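Local coordinates for protein FAD synthase (Thermoplasma volcanium GSS1, PDB 3GLV) that probably transfers the AMP portion of ATP to flavin mononucleotide, making the coenzyme FAD and releasing diphosphate, with help from a divalent metal cation, at residues 18-21 with 22-26. Sequence-based numbering, arbitrary orientation.
Sequences HIHY and LKESK. With SO4 (sulfate ion), chain C.
L22 N donates to H18 O over 2.9 Å, almost straight at 177°, and three further i to i+4 bonds, from K23 N to I19 O, E24 N to H20 O and S25 N to Y21 O, carry 18-21 into 22-26 as one unbroken alpha-helix. E24 CG lies over one face of the H20 ring, 3.8 Å from its centroid, a CH-pi contact; CG of H20 is anti to the backbone N (chi1 171°), which carries the imidazole forward, toward the C-terminal end of the helix, under E24 CG. H20 NE2 bonds to S119 O, while E24 OE2 pairs with K27. On the sheet side, Y21 CD2 touches L22 CD2 at 3.9 Å, and S25 OG, whose position is less certain, lies over one face of the tyrosine ring, offset toward its rim. The phenol OH reaches T8 N and T90 O, tying the helix to the sheet beneath, and K23 NZ forms a salt bridge with E62 of the second subunit. At the other end, H18 NE2 donates to sulfate O3 over 3.0 Å, bent to 137°, while its ND1 bonds to H15 N and its ring stacks on H15. With an alanine at H18 the imidazole is gone, and the sulfate, still bonded to V10 N and F11 N, would probably be held less firmly and H15 left without its stacking partner. H18 belongs to the inferred ATP site, and the HxGH motif opening the first helix of a Rossmann-like nucleotidyltransferase is consistent with the sulfate marking a nucleotide phosphate position.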
loop_
_atom_site.group_PDB
_atom_site.type_symbol
_atom_site.label_atom_id
_atom_site.label_comp_id
_atom_site.label_asym_id
_atom_site.label_seq_id
_atom_site.Cartn_x
_atom_site.Cartn_y
_atom_site.Cartn_z
ATOM N N HIS A 18 1.062 -2.579 -9.693
ATOM C CA HIS A 18 2.126 -2.862 -8.829
ATOM C C HIS A 18 1.687 -4.003 -7.909
ATOM O O HIS A 18 2.444 -4.936 -7.666
ATOM C CB HIS A 18 2.478 -1.645 -7.950
ATOM C CG HIS A 18 3.055 -0.505 -8.697
ATOM N ND1 HIS A 18 2.607 0.783 -8.511
ATOM C CD2 HIS A 18 4.082 -0.436 -9.596
ATOM C CE1 HIS A 18 3.325 1.599 -9.280
ATOM N NE2 HIS A 18 4.238 0.891 -9.931
ATOM N N ILE A 19 0.506 -3.889 -7.319
ATOM C CA ILE A 19 0.009 -4.911 -6.422
ATOM C C ILE A 19 0.003 -6.274 -7.124
ATOM O O ILE A 19 0.387 -7.295 -6.518
ATOM C CB ILE A 19 -1.415 -4.604 -5.939
ATOM C CG1 ILE A 19 -1.456 -3.294 -5.119
ATOM C CG2 ILE A 19 -1.970 -5.787 -5.094
ATOM C CD1 ILE A 19 -0.350 -3.241 -3.980
ATOM N N HIS A 20 -0.446 -6.334 -8.384
ATOM C CA HIS A 20 -0.482 -7.657 -9.069
ATOM C C HIS A 20 0.977 -8.170 -9.221
ATOM O O HIS A 20 1.241 -9.336 -8.968
ATOM C CB HIS A 20 -1.163 -7.567 -10.397
ATOM C CG HIS A 20 -1.060 -8.793 -11.268
ATOM N ND1 HIS A 20 -1.935 -9.863 -11.154
ATOM C CD2 HIS A 20 -0.308 -9.040 -12.377
ATOM C CE1 HIS A 20 -1.654 -10.753 -12.101
ATOM N NE2 HIS A 20 -0.680 -10.276 -12.866
ATOM N N TYR A 21 1.912 -7.325 -9.592
ATOM C CA TYR A 21 3.299 -7.739 -9.738
ATOM C C TYR A 21 3.872 -8.278 -8.446
ATOM O O TYR A 21 4.390 -9.344 -8.430
ATOM C CB TYR A 21 4.157 -6.596 -10.287
ATOM C CG TYR A 21 5.663 -6.823 -10.345
ATOM C CD1 TYR A 21 6.210 -7.814 -11.096
ATOM C CD2 TYR A 21 6.511 -6.002 -9.672
ATOM C CE1 TYR A 21 7.544 -7.978 -11.156
ATOM C CE2 TYR A 21 7.838 -6.161 -9.722
ATOM C CZ TYR A 21 8.355 -7.145 -10.458
ATOM O OH TYR A 21 9.688 -7.270 -10.480
ATOM N N LEU A 22 3.733 -7.523 -7.372
ATOM C CA LEU A 22 4.233 -7.913 -6.086
ATOM C C LEU A 22 3.533 -9.171 -5.531
ATOM O O LEU A 22 4.174 -10.088 -5.152
ATOM C CB LEU A 22 4.161 -6.748 -5.114
ATOM C CG LEU A 22 4.988 -5.521 -5.472
ATOM C CD1 LEU A 22 4.950 -4.450 -4.406
ATOM C CD2 LEU A 22 6.396 -5.933 -5.752
ATOM N N LYS A 23 2.215 -9.200 -5.535
ATOM C CA LYS A 23 1.455 -10.318 -5.024
ATOM C C LYS A 23 1.755 -11.601 -5.743
ATOM O O LYS A 23 1.890 -12.675 -5.094
ATOM C CB LYS A 23 -0.029 -10.024 -5.027
ATOM C CG LYS A 23 -0.871 -11.124 -4.504
ATOM C CD LYS A 23 -2.397 -10.729 -4.379
ATOM C CE LYS A 23 -2.647 -9.662 -3.291
ATOM N NZ LYS A 23 -4.125 -9.575 -3.110
ATOM N N GLU A 24 1.863 -11.535 -7.070
ATOM C CA GLU A 24 2.131 -12.761 -7.829
ATOM C C GLU A 24 3.594 -13.178 -7.590
ATOM O O GLU A 24 3.875 -14.346 -7.526
ATOM C CB GLU A 24 1.841 -12.590 -9.308
ATOM C CG GLU A 24 0.372 -12.365 -9.638
ATOM C CD GLU A 24 -0.523 -13.482 -9.133
ATOM O OE1 GLU A 24 -0.444 -14.595 -9.664
ATOM O OE2 GLU A 24 -1.302 -13.241 -8.206
ATOM N N SER A 25 4.507 -12.205 -7.390
ATOM C CA SER A 25 5.872 -12.550 -7.119
ATOM C C SER A 25 5.937 -13.302 -5.797
ATOM O O SER A 25 6.634 -14.292 -5.707
ATOM C CB SER A 25 6.796 -11.338 -7.122
ATOM O OG SER A 25 6.797 -10.693 -8.399
ATOM N N LYS A 26 5.213 -12.822 -4.770
ATOM C CA LYS A 26 5.240 -13.439 -3.443
ATOM C C LYS A 26 4.760 -14.882 -3.513
ATOM O O LYS A 26 5.309 -15.772 -2.869
ATOM C CB LYS A 26 4.422 -12.642 -2.462
ATOM C CG LYS A 26 4.273 -13.269 -1.046
ATOM C CD LYS A 26 5.587 -13.512 -0.339
ATOM C CE LYS A 26 5.362 -13.977 1.111
ATOM N NZ LYS A 26 5.480 -12.906 2.086
HETATM S S SO4 C . 7.553 0.804 -11.925
HETATM O O1 SO4 C . 7.406 1.802 -12.999
HETATM O O2 SO4 C . 8.978 0.498 -11.809
HETATM O O3 SO4 C . 7.159 1.409 -10.632
HETATM O O4 SO4 C . 6.775 -0.333 -12.427
#